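Local coordinates for uncharacterized CBS-domain protein (Klebsiella pneumoniae subsp. pneumoniae, PDB 3HF7) that is uncharacterised, but binds adenosine monophosphate through its CBS-domain pair, a piece of a longer membrane protein of the UPF0053 family, at residues A[9-21]-A[34-46]. Residues are numbered along the deposited sequence; the frame is centred on the assembly and turned at random.
Sequences VPRNEIVGIDIND and PHGRIVLYRDSLD. With AMP (adenosine monophosphate), chain B.
V15 packs against P34, H35 and I38 next to the bound AMP. CG1, anti to the backbone N (chi1 -180°), meets I38 CG2 and the P34 ring. CG2 touches P34 CG at 3.9 Å and lies at the edge of the H35 imidazole, in its plane. One face of that imidazole lies against the adenine. H35 ND1 also donates to AMP O1P, and G36 N donates to O2P. The backbone of V15 reads the base: its N donates to AMP N1 at 2.9 Å, and its O accepts from N6. R37 O is a second acceptor for N6, so both segments grip the amino group. D120 and T117 complete the site.

From here the two segments run on as parallel strands 16-18 and 37-41, the two beta strands of a beta-alpha-beta unit of the CBS fold. Helix 23-31 connects them. I17 N donates to V39 O, and Y41 N donates to I17 O at 3.0 Å. I19 N then donates to Y41 O.

The Y41 side chain lies over strand 16-18, because chi1 of 62° sets CG between the backbone N and the carbonyl carbon and turns the ring across to the neighbouring strand. One ring face covers the I17-D18 peptide, with D18 N 3.4 Å from Y41 CZ. D18 CB lies 3.5 Å from Y41 CE1. D18 OD1 accepts from D43 N at 2.7 Å and from N20 N, which approach from opposite faces of the carboxylate plane. The N20 bond forms an Asx turn.

L45 turns toward segment 9-21. Its CD1 reaches R11 CG and I14 CB, while CB lies 3.9 Å from R11 NH2, over one guanidinium face. That same NH2 forms a salt bridge with D46 OD1, and R11 NH1 is hydrogen-bonded to I112 O.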
ATOM      1  N   VAL A   9       2.249   8.943  -5.077  1.00 31.06           N
ATOM      2  CA  VAL A   9       1.582   8.458  -6.288  1.00 30.43           C
ATOM      3  C   VAL A   9       0.095   8.806  -6.129  1.00 30.12           C
ATOM      4  O   VAL A   9      -0.503   8.480  -5.096  1.00 30.34           O
ATOM      5  CB  VAL A   9       1.748   6.926  -6.440  1.00 30.34           C
ATOM      6  CG1 VAL A   9       0.859   6.368  -7.555  1.00 30.57           C
ATOM      7  CG2 VAL A   9       3.200   6.567  -6.696  1.00 29.98           C
ATOM      8  N   PRO A  10      -0.505   9.471  -7.135  1.00 29.54           N
ATOM      9  CA  PRO A  10      -1.881   9.937  -6.955  1.00 29.25           C
ATOM     10  C   PRO A  10      -2.862   8.786  -6.767  1.00 29.11           C
ATOM     11  O   PRO A  10      -2.672   7.703  -7.329  1.00 28.47           O
ATOM     12  CB  PRO A  10      -2.186  10.683  -8.261  1.00 29.24           C
ATOM     13  CG  PRO A  10      -0.859  10.913  -8.907  1.00 29.17           C
ATOM     14  CD  PRO A  10       0.010   9.774  -8.483  1.00 29.66           C
ATOM     15  N   ARG A  11      -3.902   9.036  -5.976  1.00 29.11           N
ATOM     16  CA  ARG A  11      -4.896   8.022  -5.641  1.00 29.38           C
ATOM     17  C   ARG A  11      -5.290   7.151  -6.841  1.00 29.97           C
ATOM     18  O   ARG A  11      -5.233   5.926  -6.759  1.00 30.48           O
ATOM     19  CB  ARG A  11      -6.111   8.701  -5.011  1.00 29.26           C
ATOM     20  CG  ARG A  11      -7.365   7.833  -4.862  1.00 27.90           C
ATOM     21  CD  ARG A  11      -8.476   8.723  -4.331  1.00 26.44           C
ATOM     22  NE  ARG A  11      -9.741   8.009  -4.179  1.00 26.05           N
ATOM     23  CZ  ARG A  11     -10.359   7.845  -3.015  1.00 26.10           C
ATOM     24  NH1 ARG A  11      -9.813   8.333  -1.896  1.00 25.72           N
ATOM     25  NH2 ARG A  11     -11.511   7.182  -2.964  1.00 24.34           N
ATOM     26  N   ASN A  12      -5.671   7.785  -7.952  1.00 30.10           N
ATOM     27  CA  ASN A  12      -6.065   7.083  -9.191  1.00 30.05           C
ATOM     28  C   ASN A  12      -5.061   6.032  -9.693  1.00 29.76           C
ATOM     29  O   ASN A  12      -5.428   5.099 -10.418  1.00 30.20           O
ATOM     30  CB  ASN A  12      -6.346   8.097 -10.317  1.00 30.37           C
ATOM     31  CG  ASN A  12      -5.382   9.311 -10.297  1.00 31.83           C
ATOM     32  OD1 ASN A  12      -5.351  10.101  -9.327  1.00 32.67           O
ATOM     33  ND2 ASN A  12      -4.618   9.472 -11.378  1.00 31.48           N
ATOM     34  N   GLU A  13      -3.799   6.193  -9.312  1.00 28.74           N
ATOM     35  CA  GLU A  13      -2.725   5.370  -9.830  1.00 27.85           C
ATOM     36  C   GLU A  13      -2.256   4.334  -8.821  1.00 27.16           C
ATOM     37  O   GLU A  13      -1.235   3.672  -9.027  1.00 26.91           O
ATOM     38  CB  GLU A  13      -1.544   6.250 -10.167  1.00 28.25           C
ATOM     39  CG  GLU A  13      -1.901   7.502 -10.889  1.00 29.22           C
ATOM     40  CD  GLU A  13      -0.989   7.709 -12.058  1.00 30.98           C
ATOM     41  OE1 GLU A  13      -0.051   8.540 -11.960  1.00 30.48           O
ATOM     42  OE2 GLU A  13      -1.197   6.993 -13.060  1.00 32.68           O
ATOM     43  N   ILE A  14      -2.980   4.213  -7.718  1.00 26.25           N
ATOM     44  CA  ILE A  14      -2.665   3.217  -6.715  1.00 25.16           C
ATOM     45  C   ILE A  14      -3.120   1.857  -7.223  1.00 25.33           C
ATOM     46  O   ILE A  14      -4.299   1.672  -7.542  1.00 25.70           O
ATOM     47  CB  ILE A  14      -3.331   3.551  -5.368  1.00 24.66           C
ATOM     48  CG1 ILE A  14      -2.808   4.894  -4.853  1.00 24.00           C
ATOM     49  CG2 ILE A  14      -3.037   2.484  -4.357  1.00 24.41           C
ATOM     50  CD1 ILE A  14      -3.293   5.312  -3.473  1.00 22.22           C
ATOM     51  N   VAL A  15      -2.182   0.916  -7.322  1.00 25.09           N
ATOM     52  CA  VAL A  15      -2.504  -0.481  -7.634  1.00 24.55           C
ATOM     53  C   VAL A  15      -2.943  -1.227  -6.371  1.00 24.60           C
ATOM     54  O   VAL A  15      -2.221  -1.300  -5.368  1.00 24.57           O
ATOM     55  CB  VAL A  15      -1.320  -1.233  -8.278  1.00 24.57           C
ATOM     56  CG1 VAL A  15      -1.713  -2.665  -8.581  1.00 24.26           C
ATOM     57  CG2 VAL A  15      -0.857  -0.530  -9.561  1.00 24.48           C
ATOM     58  N   GLY A  16      -4.147  -1.766  -6.429  1.00 24.57           N
ATOM     59  CA  GLY A  16      -4.683  -2.552  -5.344  1.00 24.98           C
ATOM     60  C   GLY A  16      -5.687  -3.528  -5.920  1.00 25.39           C
ATOM     61  O   GLY A  16      -5.912  -3.564  -7.135  1.00 25.38           O
ATOM     62  N   ILE A  17      -6.286  -4.332  -5.052  1.00 25.58           N
ATOM     63  CA  ILE A  17      -7.280  -5.289  -5.488  1.00 25.75           C
ATOM     64  C   ILE A  17      -8.538  -5.127  -4.674  1.00 25.82           C
ATOM     65  O   ILE A  17      -8.513  -5.016  -3.444  1.00 25.59           O
ATOM     66  CB  ILE A  17      -6.803  -6.767  -5.376  1.00 25.65           C
ATOM     67  CG1 ILE A  17      -5.428  -6.961  -6.004  1.00 25.55           C
ATOM     68  CG2 ILE A  17      -7.789  -7.703  -6.058  1.00 26.15           C
ATOM     69  CD1 ILE A  17      -4.755  -8.270  -5.556  1.00 25.13           C
ATOM     70  N   ASP A  18      -9.639  -5.129  -5.404  1.00 26.45           N
ATOM     71  CA  ASP A  18     -10.959  -5.246  -4.831  1.00 27.14           C
ATOM     72  C   ASP A  18     -11.121  -6.677  -4.376  1.00 27.11           C
ATOM     73  O   ASP A  18     -11.141  -7.608  -5.192  1.00 27.24           O
ATOM     74  CB  ASP A  18     -12.024  -4.901  -5.873  1.00 26.89           C
ATOM     75  CG  ASP A  18     -13.362  -4.603  -5.250  1.00 28.06           C
ATOM     76  OD1 ASP A  18     -13.532  -4.872  -4.034  1.00 28.24           O
ATOM     77  OD2 ASP A  18     -14.250  -4.094  -5.981  1.00 29.52           O
ATOM     78  N   ILE A  19     -11.219  -6.862  -3.069  1.00 27.39           N
ATOM     79  CA  ILE A  19     -11.378  -8.207  -2.546  1.00 27.76           C
ATOM     80  C   ILE A  19     -12.791  -8.724  -2.799  1.00 28.59           C
ATOM     81  O   ILE A  19     -13.103  -9.864  -2.438  1.00 29.32           O
ATOM     82  CB  ILE A  19     -10.968  -8.329  -1.062  1.00 27.36           C
ATOM     83  CG1 ILE A  19     -12.032  -7.744  -0.143  1.00 27.30           C
ATOM     84  CG2 ILE A  19      -9.617  -7.678  -0.837  1.00 27.11           C
ATOM     85  CD1 ILE A  19     -11.742  -8.013   1.321  1.00 27.60           C
ATOM     86  N   ASN A  20     -13.635  -7.901  -3.428  1.00 28.84           N
ATOM     87  CA  ASN A  20     -14.945  -8.364  -3.904  1.00 29.12           C
ATOM     88  C   ASN A  20     -14.936  -9.189  -5.203  1.00 29.04           C
ATOM     89  O   ASN A  20     -15.890  -9.917  -5.466  1.00 29.10           O
ATOM     90  CB  ASN A  20     -15.942  -7.210  -4.023  1.00 29.28           C
ATOM     91  CG  ASN A  20     -16.540  -6.820  -2.686  1.00 30.14           C
ATOM     92  OD1 ASN A  20     -16.436  -7.554  -1.706  1.00 30.04           O
ATOM     93  ND2 ASN A  20     -17.169  -5.649  -2.638  1.00 31.45           N
ATOM     94  N   ASP A  21     -13.879  -9.092  -6.006  1.00 28.79           N
ATOM     95  CA  ASP A  21     -13.799  -9.908  -7.225  1.00 29.08           C
ATOM     96  C   ASP A  21     -13.841 -11.422  -6.961  1.00 28.80           C
ATOM     97  O   ASP A  21     -13.476 -11.887  -5.886  1.00 28.65           O
ATOM     98  CB  ASP A  21     -12.557  -9.552  -8.024  1.00 29.28           C
ATOM     99  CG  ASP A  21     -12.560  -8.116  -8.471  1.00 30.87           C
ATOM    100  OD1 ASP A  21     -11.470  -7.525  -8.624  1.00 31.40           O
ATOM    101  OD2 ASP A  21     -13.665  -7.565  -8.662  1.00 34.65           O
ATOM    102  N   PRO A  34       2.266  -5.178 -10.499  1.00 26.47           N
ATOM    103  CA  PRO A  34       3.472  -4.503 -10.975  1.00 26.09           C
ATOM    104  C   PRO A  34       4.358  -3.957  -9.854  1.00 26.09           C
ATOM    105  O   PRO A  34       5.390  -3.363 -10.142  1.00 26.49           O
ATOM    106  CB  PRO A  34       2.922  -3.362 -11.829  1.00 25.64           C
ATOM    107  CG  PRO A  34       1.592  -3.071 -11.246  1.00 26.27           C
ATOM    108  CD  PRO A  34       1.043  -4.394 -10.791  1.00 26.53           C
ATOM    109  N   HIS A  35       3.982  -4.181  -8.598  1.00 26.02           N
ATOM    110  CA  HIS A  35       4.711  -3.628  -7.446  1.00 26.09           C
ATOM    111  C   HIS A  35       4.867  -4.604  -6.284  1.00 26.16           C
ATOM    112  O   HIS A  35       4.170  -5.613  -6.215  1.00 26.39           O
ATOM    113  CB  HIS A  35       3.993  -2.378  -6.931  1.00 25.95           C
ATOM    114  CG  HIS A  35       3.983  -1.257  -7.915  1.00 26.23           C
ATOM    115  ND1 HIS A  35       5.115  -0.530  -8.215  1.00 26.10           N
ATOM    116  CD2 HIS A  35       2.989  -0.751  -8.682  1.00 25.72           C
ATOM    117  CE1 HIS A  35       4.816   0.383  -9.122  1.00 26.41           C
ATOM    118  NE2 HIS A  35       3.534   0.268  -9.423  1.00 25.98           N
ATOM    119  N   GLY A  36       5.752  -4.270  -5.347  1.00 26.12           N
ATOM    120  CA  GLY A  36       6.038  -5.131  -4.198  1.00 26.21           C
ATOM    121  C   GLY A  36       4.956  -5.193  -3.132  1.00 26.14           C
ATOM    122  O   GLY A  36       4.755  -6.238  -2.500  1.00 26.32           O
ATOM    123  N   ARG A  37       4.281  -4.068  -2.902  1.00 25.97           N
ATOM    124  CA  ARG A  37       3.134  -4.037  -1.993  1.00 25.68           C
ATOM    125  C   ARG A  37       1.899  -3.571  -2.770  1.00 25.39           C
ATOM    126  O   ARG A  37       2.014  -2.829  -3.738  1.00 25.49           O
ATOM    127  CB  ARG A  37       3.389  -3.120  -0.790  1.00 25.64           C
ATOM    128  CG  ARG A  37       4.834  -3.019  -0.312  1.00 25.69           C
ATOM    129  CD  ARG A  37       5.145  -4.020   0.783  1.00 26.98           C
ATOM    130  NE  ARG A  37       5.272  -3.459   2.142  1.00 26.54           N
ATOM    131  CZ  ARG A  37       6.432  -3.332   2.795  1.00 26.02           C
ATOM    132  NH1 ARG A  37       7.547  -3.707   2.180  1.00 25.02           N
ATOM    133  NH2 ARG A  37       6.487  -2.831   4.042  1.00 24.36           N
ATOM    134  N   ILE A  38       0.716  -4.013  -2.364  1.00 25.41           N
ATOM    135  CA  ILE A  38      -0.522  -3.564  -3.014  1.00 25.16           C
ATOM    136  C   ILE A  38      -1.663  -3.520  -2.032  1.00 25.18           C
ATOM    137  O   ILE A  38      -1.695  -4.299  -1.083  1.00 25.34           O
ATOM    138  CB  ILE A  38      -0.953  -4.458  -4.181  1.00 25.00           C
ATOM    139  CG1 ILE A  38      -0.927  -5.925  -3.761  1.00 24.72           C
ATOM    140  CG2 ILE A  38      -0.100  -4.175  -5.414  1.00 25.48           C
ATOM    141  CD1 ILE A  38      -2.196  -6.628  -4.028  1.00 24.40           C
ATOM    142  N   VAL A  39      -2.613  -2.617  -2.289  1.00 25.31           N
ATOM    143  CA  VAL A  39      -3.701  -2.365  -1.356  1.00 24.91           C
ATOM    144  C   VAL A  39      -4.798  -3.400  -1.550  1.00 25.05           C
ATOM    145  O   VAL A  39      -5.200  -3.694  -2.677  1.00 25.55           O
ATOM    146  CB  VAL A  39      -4.272  -0.914  -1.482  1.00 24.73           C
ATOM    147  CG1 VAL A  39      -5.277  -0.623  -0.370  1.00 24.04           C
ATOM    148  CG2 VAL A  39      -3.161   0.124  -1.453  1.00 24.16           C
ATOM    149  N   LEU A  40      -5.260  -3.964  -0.440  1.00 24.83           N
ATOM    150  CA  LEU A  40      -6.472  -4.769  -0.429  1.00 24.47           C
ATOM    151  C   LEU A  40      -7.615  -3.888   0.050  1.00 24.85           C
ATOM    152  O   LEU A  40      -7.525  -3.254   1.110  1.00 24.71           O
ATOM    153  CB  LEU A  40      -6.294  -5.981   0.491  1.00 23.71           C
ATOM    154  CG  LEU A  40      -5.152  -6.959   0.171  1.00 22.61           C
ATOM    155  CD1 LEU A  40      -5.150  -8.103   1.198  1.00 21.20           C
ATOM    156  CD2 LEU A  40      -5.220  -7.497  -1.280  1.00 18.52           C
ATOM    157  N   TYR A  41      -8.681  -3.828  -0.737  1.00 25.39           N
ATOM    158  CA  TYR A  41      -9.854  -3.057  -0.345  1.00 26.19           C
ATOM    159  C   TYR A  41     -11.161  -3.743  -0.760  1.00 27.16           C
ATOM    160  O   TYR A  41     -11.177  -4.661  -1.598  1.00 27.18           O
ATOM    161  CB  TYR A  41      -9.796  -1.661  -0.967  1.00 26.10           C
ATOM    162  CG  TYR A  41      -9.803  -1.670  -2.480  1.00 26.37           C
ATOM    163  CD1 TYR A  41     -10.995  -1.836  -3.201  1.00 27.54           C
ATOM    164  CD2 TYR A  41      -8.622  -1.522  -3.197  1.00 25.82           C
ATOM    165  CE1 TYR A  41     -10.990  -1.844  -4.594  1.00 26.75           C
ATOM    166  CE2 TYR A  41      -8.614  -1.540  -4.581  1.00 24.75           C
ATOM    167  CZ  TYR A  41      -9.782  -1.700  -5.264  1.00 25.45           C
ATOM    168  OH  TYR A  41      -9.737  -1.702  -6.633  1.00 27.70           O
ATOM    169  N   ARG A  42     -12.259  -3.268  -0.188  1.00 27.64           N
ATOM    170  CA  ARG A  42     -13.559  -3.752  -0.556  1.00 28.31           C
ATOM    171  C   ARG A  42     -14.278  -2.627  -1.321  1.00 28.44           C
ATOM    172  O   ARG A  42     -14.632  -1.592  -0.738  1.00 28.39           O
ATOM    173  CB  ARG A  42     -14.304  -4.142   0.713  1.00 28.44           C
ATOM    174  CG  ARG A  42     -15.370  -5.206   0.548  1.00 30.74           C
ATOM    175  CD  ARG A  42     -15.867  -5.661   1.925  1.00 34.27           C
ATOM    176  NE  ARG A  42     -15.634  -4.613   2.925  1.00 36.76           N
ATOM    177  CZ  ARG A  42     -14.928  -4.759   4.054  1.00 38.03           C
ATOM    178  NH1 ARG A  42     -14.381  -5.931   4.387  1.00 38.34           N
ATOM    179  NH2 ARG A  42     -14.787  -3.716   4.868  1.00 38.70           N
ATOM    180  N   ASP A  43     -14.463  -2.825  -2.631  1.00 28.25           N
ATOM    181  CA  ASP A  43     -15.247  -1.915  -3.488  1.00 28.21           C
ATOM    182  C   ASP A  43     -14.476  -0.740  -4.062  1.00 28.31           C
ATOM    183  O   ASP A  43     -14.472  -0.512  -5.274  1.00 28.47           O
ATOM    184  CB  ASP A  43     -16.467  -1.374  -2.753  1.00 28.32           C
ATOM    185  CG  ASP A  43     -17.529  -2.419  -2.561  1.00 28.60           C
ATOM    186  OD1 ASP A  43     -17.649  -3.296  -3.445  1.00 28.54           O
ATOM    187  OD2 ASP A  43     -18.250  -2.361  -1.537  1.00 28.85           O
ATOM    188  N   SER A  44     -13.851   0.027  -3.181  1.00 28.20           N
ATOM    189  CA  SER A  44     -13.050   1.159  -3.601  1.00 28.00           C
ATOM    190  C   SER A  44     -12.154   1.631  -2.467  1.00 27.89           C
ATOM    191  O   SER A  44     -12.249   1.152  -1.333  1.00 27.62           O
ATOM    192  CB  SER A  44     -13.942   2.317  -4.073  1.00 28.02           C
ATOM    193  OG  SER A  44     -14.524   2.995  -2.967  1.00 27.70           O
ATOM    194  N   LEU A  45     -11.311   2.609  -2.786  1.00 27.87           N
ATOM    195  CA  LEU A  45     -10.384   3.177  -1.833  1.00 27.88           C
ATOM    196  C   LEU A  45     -11.086   3.962  -0.725  1.00 28.24           C
ATOM    197  O   LEU A  45     -10.441   4.564   0.136  1.00 29.08           O
ATOM    198  CB  LEU A  45      -9.336   4.011  -2.569  1.00 27.74           C
ATOM    199  CG  LEU A  45      -8.309   3.104  -3.265  1.00 27.30           C
ATOM    200  CD1 LEU A  45      -7.368   3.878  -4.187  1.00 26.19           C
ATOM    201  CD2 LEU A  45      -7.525   2.256  -2.252  1.00 25.47           C
ATOM    202  N   ASP A  46     -12.412   3.925  -0.730  1.00 28.14           N
ATOM    203  CA  ASP A  46     -13.173   4.403   0.401  1.00 28.23           C
ATOM    204  C   ASP A  46     -13.118   3.391   1.503  1.00 28.18           C
ATOM    205  O   ASP A  46     -13.473   3.685   2.639  1.00 28.42           O
ATOM    206  CB  ASP A  46     -14.617   4.580   0.011  1.00 28.46           C
ATOM    207  CG  ASP A  46     -14.826   5.773  -0.861  1.00 29.73           C
ATOM    208  OD1 ASP A  46     -13.852   6.541  -1.097  1.00 30.79           O
ATOM    209  OD2 ASP A  46     -15.979   5.941  -1.301  1.00 30.47           O
TER
HETATM  210  P   AMP B   1       8.139  -1.336  -6.284  1.00 74.49           P
HETATM  211  O1P AMP B   1       7.579  -1.373  -7.696  1.00 73.97           O
HETATM  212  O2P AMP B   1       7.259  -1.941  -5.216  1.00 74.62           O
HETATM  213  O3P AMP B   1       9.582  -1.739  -6.138  1.00 74.98           O
HETATM  214  O5' AMP B   1       8.199   0.242  -5.915  1.00 74.75           O
HETATM  215  C5' AMP B   1       8.581   1.243  -6.871  1.00 71.19           C
HETATM  216  C4' AMP B   1       7.801   2.540  -6.655  1.00 69.25           C
HETATM  217  O4' AMP B   1       6.513   2.463  -7.267  1.00 67.86           O
HETATM  218  C3' AMP B   1       7.558   2.887  -5.184  1.00 69.96           C
HETATM  219  O3' AMP B   1       8.572   3.736  -4.607  1.00 71.65           O
HETATM  220  C2' AMP B   1       6.217   3.587  -5.203  1.00 68.72           C
HETATM  221  O2' AMP B   1       6.385   4.991  -5.340  1.00 68.33           O
HETATM  222  C1' AMP B   1       5.510   3.072  -6.438  1.00 68.20           C
HETATM  223  N9  AMP B   1       4.501   2.105  -5.931  1.00 67.70           N
HETATM  224  C8  AMP B   1       4.788   1.137  -5.046  1.00 67.92           C
HETATM  225  N7  AMP B   1       3.693   0.410  -4.739  1.00 68.20           N
HETATM  226  C5  AMP B   1       2.665   0.911  -5.424  1.00 67.22           C
HETATM  227  C6  AMP B   1       1.232   0.584  -5.524  1.00 67.17           C
HETATM  228  N6  AMP B   1       0.714  -0.452  -4.817  1.00 66.17           N
HETATM  229  N1  AMP B   1       0.482   1.350  -6.351  1.00 68.02           N
HETATM  230  C2  AMP B   1       1.006   2.380  -7.057  1.00 68.14           C
HETATM  231  N3  AMP B   1       2.309   2.732  -6.995  1.00 68.29           N
HETATM  232  C4  AMP B   1       3.187   2.040  -6.210  1.00 67.64           C